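Local atomic coordinates of putative glucoamylase (Bacteroides uniformis, PDB entry 4GL3), a protein that probably hydrolyses glycosidic bonds in glucans as a glucoamylase-like enzyme. Residues S127-E132 against T252-M257; G133-H138 against K398-H403; K299-T304 against E338-A343. All coordinates share one frame; numbering follows the deposited sequence. Where two conformers were deposited one is given.

Contact 1 (S127-E132 against T252-M257); sequences SAFMFE and THYSYM
Phe129, on helix 124-140, and Tyr254, in the long loop between strand 235-239 and helix 271-288, form the aromatic half of this contact. They pair in an offset edge-to-face manner: the edge of Tyr254 is turned to the face of Phe129, with centroids 5.5 Å apart and planes at 83°. The beta carbon of the tyrosine adds a CH-pi contact over the same ring, Tyr254 CB lying 3.6 Å from Phe129 CZ. Ser255 OG stands at the edge of the phenylalanine ring and is itself hydrogen-bonded to Glu195 O and Ile198 N.

The polar half belongs to Glu132. Its CG lies opposite the backbone N (chi1 -176°) and the rest of the chain is extended, which carries the carboxyl group across to the loop. There OE2 accepts a bond from Gly258 N and a weak, bent one from Met257 N (3.2 Å), while Glu132 OE1 comes to 2.6 Å from Tyr254 O.

The loop thus presents both N-H groups, of Met257 and Gly258, and carbonyl oxygens, of Tyr254 and Ser255, to a buried carboxyl group. The N-H groups serve Glu132 OE2, although Ser255 O, another acceptor, lies 3.1 Å from it; a polar anchor joins the aromatic packing.

Contact 2 (G133-H138 against K398-H403); sequences GLLAAH and KLFMSH
Leu135 of helix 124-140 reaches toward Phe400, on helix 395-401, and His403, the N-cap of helix 404-412. Its CB stands 4.2 Å from Phe400 CD1 and 4.1 Å from His403 CD2, so the side chain starts out between two rings. CG lies opposite the carbonyl carbon (chi1 -67°), which turns the branch toward His403. Leu135 CD2 makes the close contact, meeting His403 NE2 at 3.6 Å, while CD1 lies more loosely over one face of the imidazole. Leucine suits the place because its CB meets Phe400 while its branched end packs against the histidine ring.

One residue on, Ala136 shows why a small side chain is useful. Its CA comes within 4.4 Å of Phe400 CA, a spacing at which the backbones nearly touch, and its methyl packs on Leu399, CB to CB at 4.1 Å. His138, a turn beyond Leu135, brings ND1 to 4.2 Å from His403 CD2, the two rings set obliquely with planes at 58°. As N-cap, His403 accepts a bond from Asp405 N at its ND1, which helps fix the rotation of the ring on which Leu135 rests.

The contact therefore sits where several helices meet. Trp159 of helix 146-161 packs on Leu135 and turns edge-to-face with His403; Val406 of helix 404-412 and Leu202 of helix 197-205 both touch Leu135 and Phe400, closing a helical core around the contact.

Contact 3 (K299-T304 against E338-A343); sequences KCWGLT and EYSLEA
An irregular loop leading from helix 271-288 to strand 305-306 runs along helix 337-349 here, held by Lys299 and Trp301 against Tyr339, Glu342 and Ala343. Trp301 carries much of the contact, by both its N-H and its ring carbons. Its CG sits between the backbone N and the carbonyl carbon (chi1 62°), and the indole presents its edge to the helix. NE1 donates to Tyr339 O at 3.3 Å, with the acceptor nearly in the ring plane but the donor well above the carbonyl plane. The helical N-H of Ala343 reaches that oxygen from the opposite face, so Tyr339 O serves two donors. Trp301 CZ2 packs 3.9 Å from Tyr339 CB and equally far from Ser340 OG, whose hydrogen bond goes to Ala329 O. The methyl of Ala343 lies beside Trp301 NE1, 3.9 Å away. A phenylalanine in place of Trp301 would probably leave Tyr339 O without its second donor and open a gap beside Ser340.

At the more exposed end, Lys299 NZ makes a 3.1 Å salt bridge to Glu342 OE2, using the carboxylate's anti lone pair. A water donates to Glu342 O and makes a weak, long bond with the same lysine nitrogen. Backbone joins backbone where Ala343 CA-H points at Lys299 O (3.4 Å); alanine is small enough for this approach.

Helix 271-288 flanks the contact through Arg283, which touches Trp301 and makes a cation-pi contact with Tyr339. From helix 326-331, Ala329 packs on both Trp301 and Ala343, and Tyr346, further along helix 337-349, lies against Lys299.

In the fold
Contacts 1 and 2 use successive turns of helix 124-140, and their centres are 11 Å apart. They touch where Glu132 O meets Phe400 CD1 at 3.5 Å. Along the chain their segments interleave, so this one helix gathers two distant regions of sequence. Contact 3 is separate: its centre lies about 22 Å from that of contact 1 and 29 Å from that of contact 2. Contact 1 is the most central, about 5 Å from the middle of the chain. A Tris molecule, probably from the crystallisation liquor, lies about 4 Å from the Phe129 side chain and may mark a pocket, though no active site can be assigned from it.

Contact 1 (S127-E132 against T252-M257)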
ATOM      1  N   SER A 127       6.034   4.185   7.812  1.00 16.82           N
ATOM      2  CA  SER A 127       7.359   3.535   7.895  1.00 20.57           C
ATOM      3  C   SER A 127       7.234   2.024   7.682  1.00 19.93           C
ATOM      4  O   SER A 127       8.119   1.403   7.105  1.00 21.90           O
ATOM      5  CB  SER A 127       8.019   3.803   9.260  1.00 23.67           C
ATOM      6  OG  SER A 127       8.420   5.156   9.363  1.00 22.76           O
ATOM      7  N   ALA A 128       6.122   1.434   8.160  1.00 20.67           N
ATOM      8  CA  ALA A 128       5.846   0.000   7.989  1.00 22.11           C
ATOM      9  C   ALA A 128       5.691  -0.334   6.484  1.00 21.70           C
ATOM     10  O   ALA A 128       6.165  -1.366   6.039  1.00 21.65           O
ATOM     11  CB  ALA A 128       4.597  -0.429   8.775  1.00 19.22           C
ATOM     12  N   PHE A 129       5.040   0.537   5.721  1.00 20.00           N
ATOM     13  CA  PHE A 129       4.899   0.318   4.296  1.00 23.05           C
ATOM     14  C   PHE A 129       6.260   0.418   3.601  1.00 25.13           C
ATOM     15  O   PHE A 129       6.580  -0.376   2.669  1.00 23.58           O
ATOM     16  CB  PHE A 129       3.889   1.277   3.687  1.00 23.67           C
ATOM     17  CG  PHE A 129       2.494   1.139   4.234  1.00 22.22           C
ATOM     18  CD1 PHE A 129       1.970  -0.109   4.625  1.00 25.47           C
ATOM     19  CD2 PHE A 129       1.682   2.251   4.309  1.00 23.29           C
ATOM     20  CE1 PHE A 129       0.643  -0.220   5.098  1.00 25.23           C
ATOM     21  CE2 PHE A 129       0.375   2.156   4.805  1.00 23.47           C
ATOM     22  CZ  PHE A 129      -0.120   0.933   5.220  1.00 24.89           C
HETATM   23  N   MSE A 130       7.117   1.311   4.098  1.00 23.23           N
HETATM   24  CA  MSE A 130       8.505   1.361   3.593  1.00 21.21           C
HETATM   25  C   MSE A 130       9.223   0.031   3.906  1.00 23.76           C
HETATM   26  O   MSE A 130       9.883  -0.527   3.027  1.00 25.08           O
HETATM   27  CB  MSE A 130       9.292   2.588   4.098  1.00 23.82           C
HETATM   28  CG  MSE A 130      10.787   2.511   3.755  1.00 20.99           C
HETATM   29 SE   MSE A 130      11.101   2.598   1.852  0.75 20.10          SE
HETATM   30  CE  MSE A 130      10.643   4.418   1.602  1.00 22.88           C
ATOM     31  N   PHE A 131       9.116  -0.474   5.141  1.00 25.05           N
ATOM     32  CA  PHE A 131       9.785  -1.738   5.506  1.00 24.00           C
ATOM     33  C   PHE A 131       9.195  -2.927   4.747  1.00 23.98           C
ATOM     34  O   PHE A 131       9.884  -3.869   4.439  1.00 24.62           O
ATOM     35  CB  PHE A 131       9.791  -1.960   7.028  1.00 22.79           C
ATOM     36  CG  PHE A 131      10.888  -1.179   7.736  1.00 23.14           C
ATOM     37  CD1 PHE A 131      12.193  -1.456   7.488  1.00 22.32           C
ATOM     38  CD2 PHE A 131      10.589  -0.105   8.546  1.00 24.17           C
ATOM     39  CE1 PHE A 131      13.230  -0.716   8.046  1.00 24.93           C
ATOM     40  CE2 PHE A 131      11.601   0.627   9.153  1.00 23.88           C
ATOM     41  CZ  PHE A 131      12.927   0.322   8.887  1.00 23.15           C
ATOM     42  N   GLU A 132       7.906  -2.881   4.451  1.00 23.76           N
ATOM     43  CA  GLU A 132       7.288  -3.930   3.609  1.00 25.99           C
ATOM     44  C   GLU A 132       8.052  -4.043   2.276  1.00 26.62           C
ATOM     45  O   GLU A 132       8.561  -5.102   1.893  1.00 26.16           O
ATOM     46  CB  GLU A 132       5.782  -3.633   3.432  1.00 25.37           C
ATOM     47  CG  GLU A 132       4.991  -4.691   2.663  1.00 26.43           C
ATOM     48  CD  GLU A 132       3.526  -4.309   2.506  1.00 32.66           C
ATOM     49  OE1 GLU A 132       3.103  -3.185   2.894  1.00 28.56           O
ATOM     50  OE2 GLU A 132       2.764  -5.136   1.993  1.00 36.35           O
ATOM     51  N   THR A 252      -7.574  -3.550   1.399  1.00 26.75           N
ATOM     52  CA  THR A 252      -7.144  -4.891   0.893  1.00 26.36           C
ATOM     53  C   THR A 252      -5.835  -4.838   0.104  1.00 26.18           C
ATOM     54  O   THR A 252      -5.394  -5.861  -0.423  1.00 27.37           O
ATOM     55  CB  THR A 252      -8.232  -5.530   0.009  1.00 28.82           C
ATOM     56  OG1 THR A 252      -8.323  -4.803  -1.234  1.00 26.67           O
ATOM     57  CG2 THR A 252      -9.572  -5.528   0.767  1.00 28.72           C
ATOM     58  N   HIS A 253      -5.203  -3.654   0.040  1.00 23.20           N
ATOM     59  CA  HIS A 253      -4.012  -3.457  -0.755  1.00 25.51           C
ATOM     60  C   HIS A 253      -2.737  -3.171   0.059  1.00 28.12           C
ATOM     61  O   HIS A 253      -1.738  -3.788  -0.166  1.00 27.49           O
ATOM     62  CB  HIS A 253      -4.185  -2.312  -1.779  1.00 25.79           C
ATOM     63  CG  HIS A 253      -5.376  -2.464  -2.646  1.00 28.33           C
ATOM     64  ND1 HIS A 253      -6.047  -1.378  -3.160  1.00 26.66           N
ATOM     65  CD2 HIS A 253      -6.074  -3.565  -3.014  1.00 27.87           C
ATOM     66  CE1 HIS A 253      -7.101  -1.814  -3.839  1.00 34.50           C
ATOM     67  NE2 HIS A 253      -7.131  -3.136  -3.782  1.00 28.41           N
ATOM     68  N   TYR A 254      -2.731  -2.180   0.935  1.00 24.13           N
ATOM     69  CA  TYR A 254      -1.421  -1.663   1.397  1.00 23.23           C
ATOM     70  C   TYR A 254      -0.545  -2.652   2.214  1.00 24.70           C
ATOM     71  O   TYR A 254       0.665  -2.688   2.041  1.00 23.94           O
ATOM     72  CB  TYR A 254      -1.562  -0.338   2.171  1.00 26.06           C
ATOM     73  CG  TYR A 254      -2.018   0.890   1.428  1.00 22.18           C
ATOM     74  CD1 TYR A 254      -2.349   0.858   0.086  1.00 25.81           C
ATOM     75  CD2 TYR A 254      -2.121   2.113   2.100  1.00 25.16           C
ATOM     76  CE1 TYR A 254      -2.804   1.998  -0.568  1.00 23.75           C
ATOM     77  CE2 TYR A 254      -2.558   3.247   1.463  1.00 26.73           C
ATOM     78  CZ  TYR A 254      -2.898   3.196   0.118  1.00 25.35           C
ATOM     79  OH  TYR A 254      -3.376   4.335  -0.534  1.00 23.28           O
ATOM     80  N   SER A 255      -1.156  -3.396   3.120  1.00 23.76           N
ATOM     81  CA  SER A 255      -0.471  -4.411   3.919  1.00 26.17           C
ATOM     82  C   SER A 255      -0.270  -5.727   3.161  1.00 28.08           C
ATOM     83  O   SER A 255       0.526  -6.543   3.613  1.00 30.53           O
ATOM     84  CB  SER A 255      -1.259  -4.700   5.248  1.00 27.09           C
ATOM     85  OG  SER A 255      -1.279  -3.579   6.140  1.00 23.24           O
ATOM     86  N   TYR A 256      -0.931  -5.897   2.003  1.00 24.13           N
ATOM     87  CA  TYR A 256      -1.000  -7.180   1.269  1.00 27.02           C
ATOM     88  C   TYR A 256      -0.276  -7.121  -0.076  1.00 26.95           C
ATOM     89  O   TYR A 256      -0.520  -7.875  -1.036  1.00 30.55           O
ATOM     90  CB  TYR A 256      -2.458  -7.621   1.128  1.00 26.56           C
ATOM     91  CG  TYR A 256      -3.106  -7.579   2.479  1.00 26.79           C
ATOM     92  CD1 TYR A 256      -2.764  -8.515   3.465  1.00 27.92           C
ATOM     93  CD2 TYR A 256      -3.983  -6.556   2.825  1.00 27.14           C
ATOM     94  CE1 TYR A 256      -3.323  -8.468   4.738  1.00 29.31           C
ATOM     95  CE2 TYR A 256      -4.537  -6.483   4.098  1.00 30.39           C
ATOM     96  CZ  TYR A 256      -4.189  -7.422   5.059  1.00 33.93           C
ATOM     97  OH  TYR A 256      -4.728  -7.339   6.319  1.00 28.92           O
HETATM   98  N   MSE A 257       0.650  -6.207  -0.119  1.00 29.56           N
HETATM   99  CA  MSE A 257       1.576  -6.052  -1.226  0.50 33.88           C
HETATM  100  C   MSE A 257       2.702  -7.087  -1.078  1.00 31.31           C
HETATM  101  O   MSE A 257       3.071  -7.791  -2.018  1.00 27.55           O
HETATM  102  CB  MSE A 257       2.136  -4.629  -1.175  0.50 33.90           C
HETATM  103  CG  MSE A 257       2.179  -4.025  -2.480  0.50 47.99           C
HETATM  104 SE   MSE A 257       0.732  -2.812  -2.898  0.38 30.64          SE
HETATM  105  CE  MSE A 257       2.075  -1.548  -3.624  0.50 28.45           C
TER

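Contact 2 (G133-H138 against K398-H403)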
ATOM      1  N   GLY A 133       8.251  -2.919   1.617  1.00 26.12           N
ATOM      2  CA  GLY A 133       9.109  -2.893   0.459  1.00 30.31           C
ATOM      3  C   GLY A 133      10.583  -3.226   0.670  1.00 27.37           C
ATOM      4  O   GLY A 133      11.152  -3.974  -0.107  1.00 24.74           O
ATOM      5  N   LEU A 134      11.215  -2.677   1.709  1.00 24.65           N
ATOM      6  CA  LEU A 134      12.644  -2.908   1.923  1.00 23.95           C
ATOM      7  C   LEU A 134      12.904  -4.372   2.251  1.00 26.68           C
ATOM      8  O   LEU A 134      13.930  -4.925   1.826  1.00 25.34           O
ATOM      9  CB  LEU A 134      13.263  -1.977   2.972  1.00 23.95           C
ATOM     10  CG  LEU A 134      13.309  -0.447   2.686  1.00 24.81           C
ATOM     11  CD1 LEU A 134      13.930   0.281   3.912  1.00 23.92           C
ATOM     12  CD2 LEU A 134      14.070  -0.114   1.397  1.00 21.63           C
ATOM     13  N   LEU A 135      11.985  -5.044   2.951  1.00 24.71           N
ATOM     14  CA  LEU A 135      12.275  -6.454   3.268  1.00 24.82           C
ATOM     15  C   LEU A 135      12.165  -7.349   1.999  1.00 26.49           C
ATOM     16  O   LEU A 135      12.955  -8.272   1.841  1.00 26.83           O
ATOM     17  CB  LEU A 135      11.453  -6.973   4.450  1.00 23.87           C
ATOM     18  CG  LEU A 135      11.753  -6.359   5.822  1.00 30.94           C
ATOM     19  CD1 LEU A 135      10.930  -7.108   6.868  1.00 30.49           C
ATOM     20  CD2 LEU A 135      13.225  -6.422   6.192  1.00 30.42           C
ATOM     21  N   ALA A 136      11.214  -7.038   1.111  1.00 29.11           N
ATOM     22  CA  ALA A 136      11.138  -7.642  -0.218  1.00 31.75           C
ATOM     23  C   ALA A 136      12.437  -7.379  -0.971  1.00 30.62           C
ATOM     24  O   ALA A 136      13.033  -8.304  -1.521  1.00 29.46           O
ATOM     25  CB  ALA A 136       9.925  -7.123  -1.010  1.00 23.94           C
ATOM     26  N   ALA A 137      12.911  -6.138  -0.977  1.00 30.09           N
ATOM     27  CA  ALA A 137      14.171  -5.815  -1.692  1.00 30.51           C
ATOM     28  C   ALA A 137      15.367  -6.575  -1.113  1.00 26.86           C
ATOM     29  O   ALA A 137      16.197  -7.085  -1.856  1.00 28.70           O
ATOM     30  CB  ALA A 137      14.421  -4.303  -1.702  1.00 26.42           C
ATOM     31  N   HIS A 138      15.445  -6.683   0.216  1.00 28.56           N
ATOM     32  CA  HIS A 138      16.478  -7.502   0.877  1.00 30.99           C
ATOM     33  C   HIS A 138      16.509  -8.952   0.348  1.00 29.07           C
ATOM     34  O   HIS A 138      17.552  -9.527   0.171  1.00 30.01           O
ATOM     35  CB  HIS A 138      16.278  -7.511   2.422  1.00 31.41           C
ATOM     36  CG  HIS A 138      17.374  -8.199   3.169  1.00 31.09           C
ATOM     37  ND1 HIS A 138      17.386  -9.564   3.381  1.00 30.21           N
ATOM     38  CD2 HIS A 138      18.497  -7.715   3.761  1.00 31.31           C
ATOM     39  CE1 HIS A 138      18.491  -9.899   4.036  1.00 33.89           C
ATOM     40  NE2 HIS A 138      19.186  -8.798   4.281  1.00 32.20           N
ATOM     41  N   LYS A 398       6.153 -13.594  -2.916  1.00 33.73           N
ATOM     42  CA  LYS A 398       7.188 -14.607  -2.655  1.00 38.35           C
ATOM     43  C   LYS A 398       8.410 -14.018  -1.957  1.00 33.23           C
ATOM     44  O   LYS A 398       8.965 -14.641  -1.069  1.00 30.91           O
ATOM     45  CB  LYS A 398       7.623 -15.331  -3.927  1.00 40.90           C
ATOM     46  CG  LYS A 398       6.551 -16.240  -4.513  1.00 58.49           C
ATOM     47  CD  LYS A 398       7.065 -16.959  -5.781  1.00 68.18           C
ATOM     48  CE  LYS A 398       6.008 -17.053  -6.871  1.00 66.32           C
ATOM     49  NZ  LYS A 398       4.912 -18.009  -6.549  1.00 71.78           N
ATOM     50  N   LEU A 399       8.831 -12.828  -2.359  1.00 29.79           N
ATOM     51  CA  LEU A 399      10.015 -12.219  -1.763  1.00 28.75           C
ATOM     52  C   LEU A 399       9.778 -11.926  -0.268  1.00 28.62           C
ATOM     53  O   LEU A 399      10.562 -12.346   0.600  1.00 31.01           O
ATOM     54  CB  LEU A 399      10.393 -10.937  -2.538  1.00 26.64           C
ATOM     55  CG  LEU A 399      10.906 -11.189  -3.950  1.00 28.12           C
ATOM     56  CD1 LEU A 399      10.825  -9.914  -4.756  1.00 27.36           C
ATOM     57  CD2 LEU A 399      12.314 -11.805  -3.947  1.00 30.56           C
ATOM     58  N   PHE A 400       8.704 -11.189   0.024  1.00 30.47           N
ATOM     59  CA  PHE A 400       8.421 -10.747   1.383  1.00 27.80           C
ATOM     60  C   PHE A 400       8.192 -11.951   2.310  1.00 30.32           C
ATOM     61  O   PHE A 400       8.746 -11.998   3.398  1.00 30.55           O
ATOM     62  CB  PHE A 400       7.228  -9.801   1.405  1.00 26.23           C
ATOM     63  CG  PHE A 400       6.891  -9.274   2.771  1.00 28.69           C
ATOM     64  CD1 PHE A 400       7.544  -8.144   3.271  1.00 26.90           C
ATOM     65  CD2 PHE A 400       5.894  -9.863   3.544  1.00 29.09           C
ATOM     66  CE1 PHE A 400       7.241  -7.651   4.519  1.00 25.84           C
ATOM     67  CE2 PHE A 400       5.586  -9.348   4.800  1.00 27.46           C
ATOM     68  CZ  PHE A 400       6.271  -8.262   5.289  1.00 28.34           C
HETATM   69  N   MSE A 401       7.379 -12.919   1.871  1.00 29.10           N
HETATM   70  CA  MSE A 401       7.025 -14.051   2.717  1.00 28.84           C
HETATM   71  C   MSE A 401       8.242 -14.967   2.951  1.00 34.91           C
HETATM   72  O   MSE A 401       8.231 -15.787   3.886  1.00 32.79           O
HETATM   73  CB  MSE A 401       5.883 -14.857   2.103  1.00 29.08           C
HETATM   74  CG  MSE A 401       4.579 -14.105   1.981  1.00 28.72           C
HETATM   75 SE   MSE A 401       3.834 -13.570   3.697  0.75 25.18          SE
HETATM   76  CE  MSE A 401       2.926 -15.184   4.201  1.00 27.53           C
ATOM     77  N   SER A 402       9.288 -14.832   2.121  1.00 30.63           N
ATOM     78  CA  SER A 402      10.515 -15.585   2.326  1.00 32.28           C
ATOM     79  C   SER A 402      11.386 -15.031   3.445  1.00 31.75           C
ATOM     80  O   SER A 402      12.351 -15.676   3.813  1.00 34.16           O
ATOM     81  CB  SER A 402      11.380 -15.667   1.037  1.00 36.36           C
ATOM     82  OG  SER A 402      12.095 -14.429   0.850  1.00 30.71           O
ATOM     83  N   HIS A 403      11.134 -13.828   3.939  1.00 29.12           N
ATOM     84  CA  HIS A 403      12.029 -13.251   4.937  1.00 30.70           C
ATOM     85  C   HIS A 403      11.902 -13.989   6.294  1.00 29.53           C
ATOM     86  O   HIS A 403      10.814 -14.095   6.832  1.00 29.82           O
ATOM     87  CB  HIS A 403      11.734 -11.770   5.132  1.00 27.54           C
ATOM     88  CG  HIS A 403      12.829 -11.040   5.848  1.00 31.01           C
ATOM     89  ND1 HIS A 403      13.048 -11.164   7.207  1.00 31.36           N
ATOM     90  CD2 HIS A 403      13.774 -10.184   5.389  1.00 30.53           C
ATOM     91  CE1 HIS A 403      14.080 -10.411   7.551  1.00 29.83           C
ATOM     92  NE2 HIS A 403      14.538  -9.805   6.468  1.00 28.81           N
TER

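Contact 3 (K299-T304 against E338-A343)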
ATOM      1  N   LYS A 299     -18.732  -2.487 -15.360  1.00 44.70           N
ATOM      2  CA  LYS A 299     -17.553  -2.001 -16.070  1.00 45.95           C
ATOM      3  C   LYS A 299     -16.892  -0.892 -15.295  1.00 45.81           C
ATOM      4  O   LYS A 299     -15.759  -0.559 -15.549  1.00 49.03           O
ATOM      5  CB  LYS A 299     -17.969  -1.492 -17.451  1.00 51.77           C
ATOM      6  CG  LYS A 299     -18.509  -2.611 -18.321  1.00 52.49           C
ATOM      7  CD  LYS A 299     -18.276  -2.366 -19.799  1.00 61.31           C
ATOM      8  CE  LYS A 299     -18.596  -3.618 -20.611  1.00 68.53           C
ATOM      9  NZ  LYS A 299     -17.931  -4.818 -20.006  1.00 65.75           N
ATOM     10  N   CYS A 300     -17.605  -0.332 -14.330  1.00 44.28           N
ATOM     11  CA  CYS A 300     -17.196   0.894 -13.704  1.00 42.44           C
ATOM     12  C   CYS A 300     -17.532   0.836 -12.211  1.00 41.06           C
ATOM     13  O   CYS A 300     -18.618   1.236 -11.785  1.00 39.51           O
ATOM     14  CB  CYS A 300     -17.906   2.034 -14.414  1.00 48.24           C
ATOM     15  SG  CYS A 300     -17.291   3.634 -13.946  1.00 51.30           S
ATOM     16  N   TRP A 301     -16.591   0.273 -11.453  1.00 39.15           N
ATOM     17  CA  TRP A 301     -16.722   0.065 -10.011  1.00 36.30           C
ATOM     18  C   TRP A 301     -15.394   0.298  -9.339  1.00 34.61           C
ATOM     19  O   TRP A 301     -14.347   0.288  -9.998  1.00 32.92           O
ATOM     20  CB  TRP A 301     -17.191  -1.358  -9.691  1.00 34.93           C
ATOM     21  CG  TRP A 301     -16.268  -2.473 -10.118  1.00 34.40           C
ATOM     22  CD1 TRP A 301     -16.202  -3.048 -11.353  1.00 35.93           C
ATOM     23  CD2 TRP A 301     -15.297  -3.173  -9.304  1.00 32.36           C
ATOM     24  NE1 TRP A 301     -15.251  -4.052 -11.364  1.00 34.16           N
ATOM     25  CE2 TRP A 301     -14.680  -4.143 -10.127  1.00 32.92           C
ATOM     26  CE3 TRP A 301     -14.878  -3.058  -7.979  1.00 33.52           C
ATOM     27  CZ2 TRP A 301     -13.698  -4.999  -9.660  1.00 32.85           C
ATOM     28  CZ3 TRP A 301     -13.894  -3.892  -7.524  1.00 32.20           C
ATOM     29  CH2 TRP A 301     -13.312  -4.852  -8.359  1.00 31.86           C
ATOM     30  N   GLY A 302     -15.462   0.505  -8.022  1.00 34.08           N
ATOM     31  CA  GLY A 302     -14.289   0.600  -7.168  1.00 32.10           C
ATOM     32  C   GLY A 302     -14.282   1.920  -6.429  1.00 34.91           C
ATOM     33  O   GLY A 302     -13.968   2.964  -7.013  1.00 30.73           O
ATOM     34  N   LEU A 303     -14.609   1.864  -5.135  1.00 32.91           N
ATOM     35  CA  LEU A 303     -14.592   3.034  -4.244  1.00 29.97           C
ATOM     36  C   LEU A 303     -13.481   2.930  -3.182  1.00 27.87           C
ATOM     37  O   LEU A 303     -13.392   1.949  -2.423  1.00 30.81           O
ATOM     38  CB  LEU A 303     -15.956   3.178  -3.554  1.00 32.53           C
ATOM     39  CG  LEU A 303     -17.192   3.335  -4.445  1.00 37.08           C
ATOM     40  CD1 LEU A 303     -18.460   3.303  -3.595  1.00 34.88           C
ATOM     41  CD2 LEU A 303     -17.099   4.601  -5.289  1.00 35.79           C
ATOM     42  N   THR A 304     -12.627   3.953  -3.151  1.00 26.11           N
ATOM     43  CA  THR A 304     -11.563   4.073  -2.173  1.00 26.07           C
ATOM     44  C   THR A 304     -11.165   5.563  -2.008  1.00 26.39           C
ATOM     45  O   THR A 304     -11.648   6.442  -2.738  1.00 27.99           O
ATOM     46  CB  THR A 304     -10.371   3.220  -2.593  1.00 26.29           C
ATOM     47  OG1 THR A 304      -9.478   3.068  -1.497  1.00 30.18           O
ATOM     48  CG2 THR A 304      -9.600   3.832  -3.807  1.00 24.81           C
ATOM     49  N   GLU A 338     -11.258 -11.363 -13.185  1.00 36.76           N
ATOM     50  CA  GLU A 338     -12.114 -11.102 -14.348  1.00 44.97           C
ATOM     51  C   GLU A 338     -12.825  -9.759 -14.208  1.00 44.67           C
ATOM     52  O   GLU A 338     -12.960  -8.999 -15.187  1.00 39.92           O
ATOM     53  CB  GLU A 338     -13.154 -12.223 -14.535  1.00 49.84           C
ATOM     54  CG  GLU A 338     -12.561 -13.605 -14.814  1.00 64.45           C
ATOM     55  CD  GLU A 338     -12.097 -14.408 -13.570  1.00 80.75           C
ATOM     56  OE1 GLU A 338     -12.172 -13.949 -12.381  1.00 64.82           O
ATOM     57  OE2 GLU A 338     -11.625 -15.545 -13.801  1.00 86.37           O
ATOM     58  N   TYR A 339     -13.276  -9.454 -12.988  1.00 38.54           N
ATOM     59  CA  TYR A 339     -13.989  -8.215 -12.767  1.00 37.97           C
ATOM     60  C   TYR A 339     -13.038  -7.022 -12.808  1.00 37.63           C
ATOM     61  O   TYR A 339     -13.405  -5.964 -13.319  1.00 36.61           O
ATOM     62  CB  TYR A 339     -14.775  -8.281 -11.456  1.00 40.21           C
ATOM     63  CG  TYR A 339     -15.860  -9.367 -11.410  1.00 39.76           C
ATOM     64  CD1 TYR A 339     -16.500  -9.820 -12.566  1.00 39.64           C
ATOM     65  CD2 TYR A 339     -16.287  -9.867 -10.191  1.00 40.43           C
ATOM     66  CE1 TYR A 339     -17.499 -10.791 -12.487  1.00 41.77           C
ATOM     67  CE2 TYR A 339     -17.280 -10.816 -10.100  1.00 41.84           C
ATOM     68  CZ  TYR A 339     -17.876 -11.270 -11.239  1.00 43.71           C
ATOM     69  OH  TYR A 339     -18.845 -12.191 -11.089  1.00 48.11           O
ATOM     70  N   SER A 340     -11.812  -7.197 -12.314  1.00 36.93           N
ATOM     71  CA  SER A 340     -10.827  -6.136 -12.361  1.00 35.79           C
ATOM     72  C   SER A 340     -10.353  -5.909 -13.781  1.00 38.18           C
ATOM     73  O   SER A 340     -10.208  -4.762 -14.185  1.00 35.46           O
ATOM     74  CB  SER A 340      -9.644  -6.418 -11.448  1.00 36.38           C
ATOM     75  OG  SER A 340     -10.072  -6.491 -10.080  1.00 42.90           O
ATOM     76  N   LEU A 341     -10.115  -6.981 -14.542  1.00 37.39           N
ATOM     77  CA  LEU A 341      -9.769  -6.823 -15.950  1.00 38.42           C
ATOM     78  C   LEU A 341     -10.878  -6.127 -16.773  1.00 38.71           C
ATOM     79  O   LEU A 341     -10.585  -5.407 -17.733  1.00 40.10           O
ATOM     80  CB  LEU A 341      -9.342  -8.174 -16.581  1.00 43.01           C
ATOM     81  CG  LEU A 341      -7.941  -8.622 -16.136  1.00 40.50           C
ATOM     82  CD1 LEU A 341      -7.732 -10.125 -16.327  1.00 44.31           C
ATOM     83  CD2 LEU A 341      -6.873  -7.815 -16.861  1.00 41.29           C
ATOM     84  N   GLU A 342     -12.138  -6.355 -16.413  1.00 37.80           N
ATOM     85  CA  GLU A 342     -13.278  -5.729 -17.097  1.00 39.69           C
ATOM     86  C   GLU A 342     -13.237  -4.183 -16.877  1.00 37.41           C
ATOM     87  O   GLU A 342     -13.420  -3.388 -17.814  1.00 36.26           O
ATOM     88  CB  GLU A 342     -14.583  -6.324 -16.554  1.00 42.05           C
ATOM     89  CG  GLU A 342     -15.855  -5.882 -17.232  1.00 49.43           C
ATOM     90  CD  GLU A 342     -17.052  -6.762 -16.863  1.00 51.06           C
ATOM     91  OE1 GLU A 342     -16.994  -7.523 -15.860  1.00 51.09           O
ATOM     92  OE2 GLU A 342     -18.061  -6.709 -17.593  1.00 63.49           O
ATOM     93  N   ALA A 343     -12.961  -3.776 -15.643  1.00 36.01           N
ATOM     94  CA  ALA A 343     -12.872  -2.357 -15.279  1.00 36.48           C
ATOM     95  C   ALA A 343     -11.652  -1.733 -15.952  1.00 36.85           C
ATOM     96  O   ALA A 343     -11.728  -0.628 -16.486  1.00 36.84           O
ATOM     97  CB  ALA A 343     -12.782  -2.204 -13.753  1.00 29.15           C
TER
HETATM   98  O   HOH W   1     -14.572  -3.856 -20.136  1.00 41.43           O